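Local coordinates for protein glycerol dehydrogenase (Schizosaccharomyces pombe, PDB 1TA9) that catalyses the NAD(+)-dependent oxidation of glycerol to dihydroxyacetone, probably with zinc as cofactor, and serves in the assimilation of glycerol, at residues I230-S235 and A313-H318; T236-E241 and L342-L347. One frame throughout, in Å; residues are numbered along the deposited sequence.

Contact 1 (I230-S235 and A313-H318); sequences IGDALS and AAHAIH. With K (potassium ion), chain J; ZN (zinc ion), chain I.
Asp-232 and His-315 meet at a zinc ion, their side chains set roughly perpendicular to each other with carboxylate and imidazole planes turned 39° apart. Asp-232 OD2 binds the zinc at 2.2 Å, and His-315 NE2 matches it at 2.2 Å from the facing helix. The grip of the aspartate is uneven, since Asp-232 OD1 lies 2.6 Å from the same zinc. With CG anti to the backbone N (chi1 -159°), the carboxylate reaches forward from its helix to the metal. Asp-232 OD2 also lies 3.3 Å from a potassium ion, which the carbonyl O of Asp-232 holds more closely, at 2.8 Å. The two cations thus share one carboxylate oxygen. His-333 supplies the third protein ligand of the zinc, completing the Asp-His-His site carried by the helical domain of this iron-containing alcohol dehydrogenase family member; a bound glycerol lies beside His-315, and Asp-182 joins the potassium. One turn further along 230-235, Ser-235 approaches the imidazole edge-on, its OG lying in the ring plane 3.3 Å from His-315 CE1. Ser-235 OG is 3.2 Å from the potassium and is hydrogen-bonded to Glu-239, whose OE2 also pairs with His-315 ND1. One carboxylate oxygen is therefore likely, together with the zinc bond, to set the rotation of the imidazole, and it tethers the serine beside it. Away from the metals the helices come together through small groups, with Ser-235 CB 4.2 Å from Ala-314 CB.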
ATOM      1  N   ILE B 230     -30.893 -13.246  -2.974  1.00 10.40           N
ATOM      2  CA  ILE B 230     -29.652 -12.472  -2.930  1.00 10.29           C
ATOM      3  C   ILE B 230     -30.005 -11.085  -2.400  1.00 10.36           C
ATOM      4  O   ILE B 230     -29.270 -10.499  -1.599  1.00  9.99           O
ATOM      5  CB  ILE B 230     -29.019 -12.362  -4.344  1.00 10.26           C
ATOM      6  CG1 ILE B 230     -28.445 -13.724  -4.749  1.00 10.57           C
ATOM      7  CG2 ILE B 230     -27.945 -11.271  -4.369  1.00 10.25           C
ATOM      8  CD1 ILE B 230     -27.975 -13.802  -6.194  1.00 10.56           C
ATOM      9  N   GLY B 231     -31.146 -10.569  -2.845  1.00 10.42           N
ATOM     10  CA  GLY B 231     -31.587  -9.263  -2.396  1.00 11.00           C
ATOM     11  C   GLY B 231     -31.811  -9.256  -0.898  1.00 11.24           C
ATOM     12  O   GLY B 231     -31.467  -8.295  -0.204  1.00 11.29           O
ATOM     13  N   ASP B 232     -32.388 -10.338  -0.389  1.00 11.34           N
ATOM     14  CA  ASP B 232     -32.644 -10.444   1.037  1.00 11.98           C
ATOM     15  C   ASP B 232     -31.304 -10.603   1.761  1.00 11.97           C
ATOM     16  O   ASP B 232     -31.063  -9.971   2.787  1.00 12.26           O
ATOM     17  CB  ASP B 232     -33.542 -11.652   1.325  1.00 12.42           C
ATOM     18  CG  ASP B 232     -34.252 -11.543   2.662  1.00 13.41           C
ATOM     19  OD1 ASP B 232     -34.786 -12.562   3.150  1.00 13.40           O
ATOM     20  OD2 ASP B 232     -34.285 -10.428   3.218  1.00 13.76           O
ATOM     21  N   ALA B 233     -30.426 -11.436   1.211  1.00 11.70           N
ATOM     22  CA  ALA B 233     -29.123 -11.674   1.827  1.00 11.92           C
ATOM     23  C   ALA B 233     -28.262 -10.403   1.878  1.00 12.11           C
ATOM     24  O   ALA B 233     -27.493 -10.199   2.823  1.00 12.20           O
ATOM     25  CB  ALA B 233     -28.388 -12.787   1.078  1.00 11.61           C
ATOM     26  N   LEU B 234     -28.391  -9.550   0.868  1.00 12.04           N
ATOM     27  CA  LEU B 234     -27.625  -8.305   0.832  1.00 12.48           C
ATOM     28  C   LEU B 234     -27.930  -7.354   1.990  1.00 12.44           C
ATOM     29  O   LEU B 234     -27.064  -6.587   2.408  1.00 12.64           O
ATOM     30  CB  LEU B 234     -27.862  -7.568  -0.490  1.00 12.75           C
ATOM     31  CG  LEU B 234     -27.043  -8.046  -1.690  1.00 13.28           C
ATOM     32  CD1 LEU B 234     -27.542  -7.355  -2.954  1.00 13.20           C
ATOM     33  CD2 LEU B 234     -25.569  -7.748  -1.452  1.00 13.52           C
ATOM     34  N   SER B 235     -29.149  -7.390   2.514  1.00 12.27           N
ATOM     35  CA  SER B 235     -29.490  -6.490   3.608  1.00 12.35           C
ATOM     36  C   SER B 235     -28.967  -6.961   4.965  1.00 12.22           C
ATOM     37  O   SER B 235     -28.831  -6.162   5.892  1.00 11.78           O
ATOM     38  CB  SER B 235     -31.006  -6.299   3.692  1.00 12.59           C
ATOM     39  OG  SER B 235     -31.646  -7.458   4.182  1.00 13.90           O
ATOM     40  N   ALA B 313     -33.619  -0.608   9.329  1.00 13.46           N
ATOM     41  CA  ALA B 313     -34.476   0.158   8.433  1.00 13.58           C
ATOM     42  C   ALA B 313     -34.911  -0.589   7.175  1.00 13.74           C
ATOM     43  O   ALA B 313     -36.074  -0.511   6.782  1.00 13.79           O
ATOM     44  CB  ALA B 313     -33.792   1.461   8.044  1.00 13.50           C
ATOM     45  N   ALA B 314     -33.984  -1.305   6.546  1.00 13.92           N
ATOM     46  CA  ALA B 314     -34.287  -2.026   5.311  1.00 14.28           C
ATOM     47  C   ALA B 314     -35.595  -2.814   5.358  1.00 14.61           C
ATOM     48  O   ALA B 314     -36.484  -2.600   4.535  1.00 14.47           O
ATOM     49  CB  ALA B 314     -33.134  -2.956   4.948  1.00 14.55           C
ATOM     50  N   HIS B 315     -35.720  -3.723   6.317  1.00 14.74           N
ATOM     51  CA  HIS B 315     -36.942  -4.516   6.407  1.00 15.16           C
ATOM     52  C   HIS B 315     -38.160  -3.717   6.841  1.00 15.23           C
ATOM     53  O   HIS B 315     -39.279  -4.007   6.420  1.00 15.15           O
ATOM     54  CB  HIS B 315     -36.726  -5.724   7.317  1.00 15.16           C
ATOM     55  CG  HIS B 315     -36.121  -6.890   6.602  1.00 15.69           C
ATOM     56  ND1 HIS B 315     -34.834  -6.870   6.109  1.00 15.62           N
ATOM     57  CD2 HIS B 315     -36.657  -8.069   6.211  1.00 15.58           C
ATOM     58  CE1 HIS B 315     -34.604  -7.986   5.441  1.00 15.94           C
ATOM     59  NE2 HIS B 315     -35.695  -8.729   5.487  1.00 15.98           N
ATOM     60  N   ALA B 316     -37.951  -2.706   7.673  1.00 15.48           N
ATOM     61  CA  ALA B 316     -39.061  -1.867   8.108  1.00 15.72           C
ATOM     62  C   ALA B 316     -39.614  -1.158   6.869  1.00 16.09           C
ATOM     63  O   ALA B 316     -40.827  -1.002   6.708  1.00 15.70           O
ATOM     64  CB  ALA B 316     -38.577  -0.852   9.135  1.00 15.59           C
ATOM     65  N   ILE B 317     -38.710  -0.736   5.989  1.00 16.56           N
ATOM     66  CA  ILE B 317     -39.099  -0.058   4.759  1.00 17.28           C
ATOM     67  C   ILE B 317     -39.823  -1.038   3.842  1.00 17.66           C
ATOM     68  O   ILE B 317     -40.790  -0.670   3.169  1.00 17.58           O
ATOM     69  CB  ILE B 317     -37.866   0.536   4.050  1.00 17.70           C
ATOM     70  CG1 ILE B 317     -37.254   1.617   4.943  1.00 18.10           C
ATOM     71  CG2 ILE B 317     -38.262   1.121   2.699  1.00 17.69           C
ATOM     72  CD1 ILE B 317     -35.898   2.091   4.504  1.00 18.64           C
ATOM     73  N   HIS B 318     -39.358  -2.284   3.821  1.00 18.07           N
ATOM     74  CA  HIS B 318     -39.999  -3.315   3.011  1.00 18.81           C
ATOM     75  C   HIS B 318     -41.451  -3.467   3.464  1.00 19.19           C
ATOM     76  O   HIS B 318     -42.359  -3.562   2.637  1.00 19.29           O
ATOM     77  CB  HIS B 318     -39.260  -4.649   3.159  1.00 19.01           C
ATOM     78  CG  HIS B 318     -40.116  -5.852   2.890  1.00 19.58           C
ATOM     79  ND1 HIS B 318     -41.035  -6.328   3.800  1.00 19.92           N
ATOM     80  CD2 HIS B 318     -40.197  -6.670   1.813  1.00 19.88           C
ATOM     81  CE1 HIS B 318     -41.644  -7.387   3.298  1.00 19.93           C
ATOM     82  NE2 HIS B 318     -41.154  -7.616   2.093  1.00 20.03           N
TER
HETATM   83  K     K J1504     -31.880 -10.355   5.455  1.00 17.21           K
HETATM   84 ZN    ZN I1501     -35.954 -10.745   4.654  1.00 34.17          ZN
HETATM   85  O   HOH W   1     -31.348  -8.584   7.253  1.00 15.02           O

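Contact 2 (T236-E241 and L342-L347). With K (potassium ion), chain J.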
ATOM      1  N   THR B 236     -28.659  -8.248   5.075  1.00 12.05           N
ATOM      2  CA  THR B 236     -28.179  -8.809   6.331  1.00 12.02           C
ATOM      3  C   THR B 236     -26.998  -8.068   6.952  1.00 11.90           C
ATOM      4  O   THR B 236     -27.080  -7.628   8.099  1.00 11.84           O
ATOM      5  CB  THR B 236     -27.787 -10.291   6.171  1.00 12.19           C
ATOM      6  OG1 THR B 236     -28.929 -11.040   5.742  1.00 12.93           O
ATOM      7  CG2 THR B 236     -27.289 -10.857   7.495  1.00 12.59           C
ATOM      8  N   TRP B 237     -25.904  -7.934   6.210  1.00 11.57           N
ATOM      9  CA  TRP B 237     -24.737  -7.251   6.745  1.00 11.99           C
ATOM     10  C   TRP B 237     -25.062  -5.798   7.077  1.00 11.78           C
ATOM     11  O   TRP B 237     -24.675  -5.296   8.132  1.00 11.73           O
ATOM     12  CB  TRP B 237     -23.572  -7.302   5.750  1.00 12.31           C
ATOM     13  CG  TRP B 237     -22.327  -6.634   6.255  1.00 13.01           C
ATOM     14  CD1 TRP B 237     -21.432  -7.133   7.161  1.00 13.01           C
ATOM     15  CD2 TRP B 237     -21.853  -5.332   5.898  1.00 13.41           C
ATOM     16  NE1 TRP B 237     -20.430  -6.218   7.389  1.00 13.35           N
ATOM     17  CE2 TRP B 237     -20.664  -5.104   6.626  1.00 13.61           C
ATOM     18  CE3 TRP B 237     -22.320  -4.332   5.033  1.00 13.92           C
ATOM     19  CZ2 TRP B 237     -19.932  -3.915   6.514  1.00 14.19           C
ATOM     20  CZ3 TRP B 237     -21.590  -3.146   4.923  1.00 14.51           C
ATOM     21  CH2 TRP B 237     -20.409  -2.951   5.661  1.00 14.38           C
ATOM     22  N   VAL B 238     -25.778  -5.122   6.183  1.00 11.96           N
ATOM     23  CA  VAL B 238     -26.126  -3.726   6.414  1.00 11.97           C
ATOM     24  C   VAL B 238     -26.951  -3.541   7.682  1.00 12.26           C
ATOM     25  O   VAL B 238     -26.613  -2.720   8.535  1.00 12.02           O
ATOM     26  CB  VAL B 238     -26.922  -3.128   5.231  1.00 12.27           C
ATOM     27  CG1 VAL B 238     -27.446  -1.743   5.611  1.00 12.11           C
ATOM     28  CG2 VAL B 238     -26.027  -3.034   3.992  1.00 11.92           C
ATOM     29  N   GLU B 239     -28.028  -4.310   7.818  1.00 12.13           N
ATOM     30  CA  GLU B 239     -28.886  -4.170   8.988  1.00 12.65           C
ATOM     31  C   GLU B 239     -28.218  -4.624  10.278  1.00 12.53           C
ATOM     32  O   GLU B 239     -28.248  -3.902  11.277  1.00 12.63           O
ATOM     33  CB  GLU B 239     -30.211  -4.914   8.775  1.00 13.01           C
ATOM     34  CG  GLU B 239     -31.021  -4.360   7.607  1.00 14.01           C
ATOM     35  CD  GLU B 239     -32.413  -4.958   7.505  1.00 14.77           C
ATOM     36  OE1 GLU B 239     -33.336  -4.462   8.191  1.00 14.92           O
ATOM     37  OE2 GLU B 239     -32.581  -5.931   6.741  1.00 15.42           O
ATOM     38  N   THR B 240     -27.602  -5.801  10.263  1.00 12.40           N
ATOM     39  CA  THR B 240     -26.936  -6.298  11.462  1.00 12.31           C
ATOM     40  C   THR B 240     -25.823  -5.367  11.936  1.00 12.43           C
ATOM     41  O   THR B 240     -25.679  -5.132  13.138  1.00 12.24           O
ATOM     42  CB  THR B 240     -26.398  -7.727  11.245  1.00 12.39           C
ATOM     43  OG1 THR B 240     -27.482  -8.652  11.398  1.00 12.57           O
ATOM     44  CG2 THR B 240     -25.297  -8.069  12.254  1.00 12.27           C
ATOM     45  N   GLU B 241     -25.035  -4.825  11.012  1.00 12.54           N
ATOM     46  CA  GLU B 241     -23.979  -3.899  11.423  1.00 12.86           C
ATOM     47  C   GLU B 241     -24.615  -2.684  12.107  1.00 13.24           C
ATOM     48  O   GLU B 241     -24.080  -2.159  13.077  1.00 13.10           O
ATOM     49  CB  GLU B 241     -23.150  -3.445  10.217  1.00 12.86           C
ATOM     50  CG  GLU B 241     -22.101  -4.456   9.775  1.00 12.95           C
ATOM     51  CD  GLU B 241     -20.993  -4.624  10.804  1.00 13.01           C
ATOM     52  OE1 GLU B 241     -20.783  -5.754  11.278  1.00 13.08           O
ATOM     53  OE2 GLU B 241     -20.328  -3.623  11.139  1.00 13.28           O
ATOM     54  N   LEU B 342     -31.115   0.023  -0.027  1.00 10.27           N
ATOM     55  CA  LEU B 342     -30.558   1.243  -0.598  1.00 10.35           C
ATOM     56  C   LEU B 342     -31.128   2.437   0.155  1.00 10.39           C
ATOM     57  O   LEU B 342     -30.442   3.441   0.360  1.00 10.76           O
ATOM     58  CB  LEU B 342     -30.893   1.358  -2.087  1.00 10.43           C
ATOM     59  CG  LEU B 342     -30.181   0.381  -3.032  1.00 10.75           C
ATOM     60  CD1 LEU B 342     -30.565   0.702  -4.476  1.00 10.81           C
ATOM     61  CD2 LEU B 342     -28.671   0.486  -2.855  1.00 10.45           C
ATOM     62  N   VAL B 343     -32.386   2.334   0.567  1.00 10.30           N
ATOM     63  CA  VAL B 343     -33.003   3.420   1.314  1.00 10.31           C
ATOM     64  C   VAL B 343     -32.276   3.554   2.653  1.00 10.41           C
ATOM     65  O   VAL B 343     -32.017   4.669   3.111  1.00 10.59           O
ATOM     66  CB  VAL B 343     -34.509   3.164   1.572  1.00 10.21           C
ATOM     67  CG1 VAL B 343     -35.098   4.318   2.383  1.00 10.14           C
ATOM     68  CG2 VAL B 343     -35.257   3.033   0.238  1.00 10.03           C
ATOM     69  N   GLN B 344     -31.937   2.428   3.280  1.00 10.21           N
ATOM     70  CA  GLN B 344     -31.223   2.504   4.557  1.00 10.23           C
ATOM     71  C   GLN B 344     -29.867   3.167   4.343  1.00 10.13           C
ATOM     72  O   GLN B 344     -29.376   3.883   5.211  1.00  9.77           O
ATOM     73  CB  GLN B 344     -31.012   1.121   5.197  1.00 10.10           C
ATOM     74  CG  GLN B 344     -30.240   1.237   6.526  1.00 10.72           C
ATOM     75  CD  GLN B 344     -30.302  -0.003   7.396  1.00 10.92           C
ATOM     76  OE1 GLN B 344     -31.294  -0.733   7.391  1.00 11.08           O
ATOM     77  NE2 GLN B 344     -29.245  -0.230   8.178  1.00 10.77           N
ATOM     78  N   VAL B 345     -29.267   2.928   3.181  1.00 10.14           N
ATOM     79  CA  VAL B 345     -27.970   3.514   2.856  1.00 10.37           C
ATOM     80  C   VAL B 345     -28.087   5.032   2.795  1.00 10.13           C
ATOM     81  O   VAL B 345     -27.160   5.755   3.171  1.00 10.01           O
ATOM     82  CB  VAL B 345     -27.440   2.964   1.508  1.00 10.80           C
ATOM     83  CG1 VAL B 345     -26.320   3.834   0.982  1.00 11.33           C
ATOM     84  CG2 VAL B 345     -26.941   1.536   1.709  1.00 11.31           C
ATOM     85  N   VAL B 346     -29.229   5.513   2.317  1.00  9.77           N
ATOM     86  CA  VAL B 346     -29.463   6.945   2.245  1.00  9.73           C
ATOM     87  C   VAL B 346     -29.657   7.476   3.666  1.00  9.88           C
ATOM     88  O   VAL B 346     -29.117   8.525   4.026  1.00  9.84           O
ATOM     89  CB  VAL B 346     -30.712   7.260   1.384  1.00  9.69           C
ATOM     90  CG1 VAL B 346     -31.020   8.751   1.417  1.00  9.97           C
ATOM     91  CG2 VAL B 346     -30.465   6.808  -0.053  1.00  9.72           C
ATOM     92  N   LEU B 347     -30.415   6.741   4.479  1.00 10.12           N
ATOM     93  CA  LEU B 347     -30.658   7.149   5.863  1.00 10.44           C
ATOM     94  C   LEU B 347     -29.369   7.106   6.684  1.00 10.71           C
ATOM     95  O   LEU B 347     -29.198   7.889   7.623  1.00 10.68           O
ATOM     96  CB  LEU B 347     -31.725   6.253   6.503  1.00 10.46           C
ATOM     97  CG  LEU B 347     -33.131   6.365   5.896  1.00 10.47           C
ATOM     98  CD1 LEU B 347     -34.073   5.384   6.580  1.00 10.70           C
ATOM     99  CD2 LEU B 347     -33.647   7.791   6.061  1.00 10.67           C
TER
HETATM  100  K     K J1504     -31.880 -10.355   5.455  1.00 17.21           K
HETATM  101  O   HOH W   1     -31.348  -8.584   7.253  1.00 15.02           O
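Gln-344 carries CG anti to its own backbone nitrogen (chi1 179°) and stays extended beyond it, which sends the terminal amide straight out from 342-347 to the opposing helix. Val-238 answers with CG1, likewise turned opposite its main-chain N (chi1 171°), and the two side chains lie alongside one another, running antiparallel. This is helix-to-helix packing within the all-helical, metal-carrying domain of the iron-containing alcohol dehydrogenase fold, joining helix 223-245 to helix 333-347. The backbones stay apart, with the CA atoms of Val-238 and Gln-344 8.3 Å from each other, and the long glutamine bridges the interval. Gln-344 NE2 comes within 3.5 Å of Val-238 CG1, and Gln-344 CD follows at 3.8 Å from the same methyl. On the other branch, Gln-344 OE1 rests 3.6 Å from Glu-239 CG; the carboxylate beyond that methylene is turned 83° from the amide plane. The contacts between the segments are thus van der Waals in kind, while the buried amide is satisfied by others: OE1 accepts from Ala-314 N in the first turn of helix 313-322, and NE2 bonds to Glu-348 OE2. Putting a leucine here would probably leave Ala-314 N and Glu-348 without these mates. Glu-239 turns its carboxylate to the metal site: OE1 accepts from Ala-312 N, and Glu-239 OE2 takes a bond of 3.0 Å from the oxygen of a water molecule. Thr-236 OG1 binds the potassium ion at 3.0 Å, and the same water is a closer ligand, its oxygen 2.6 Å from the ion.

How the contacts relate
Both contacts are buried and share helix 223-245, which meets helix 313-322 in contact 1 and, one or two turns on, helix 333-347 in contact 2. Contact 1 lies nearer the centre of the subunit and is held chiefly by metal ligation; contact 2, farther out, relies on aliphatic and amide packing, with its polar ends satisfied by third parties. Their centres are 8 Å apart. Glu-239 gives contact 2 a second-shell part in the zinc site, whereas Gln-344 links it to the start of helix 313-322, and the potassium ion touches residues of both contacts.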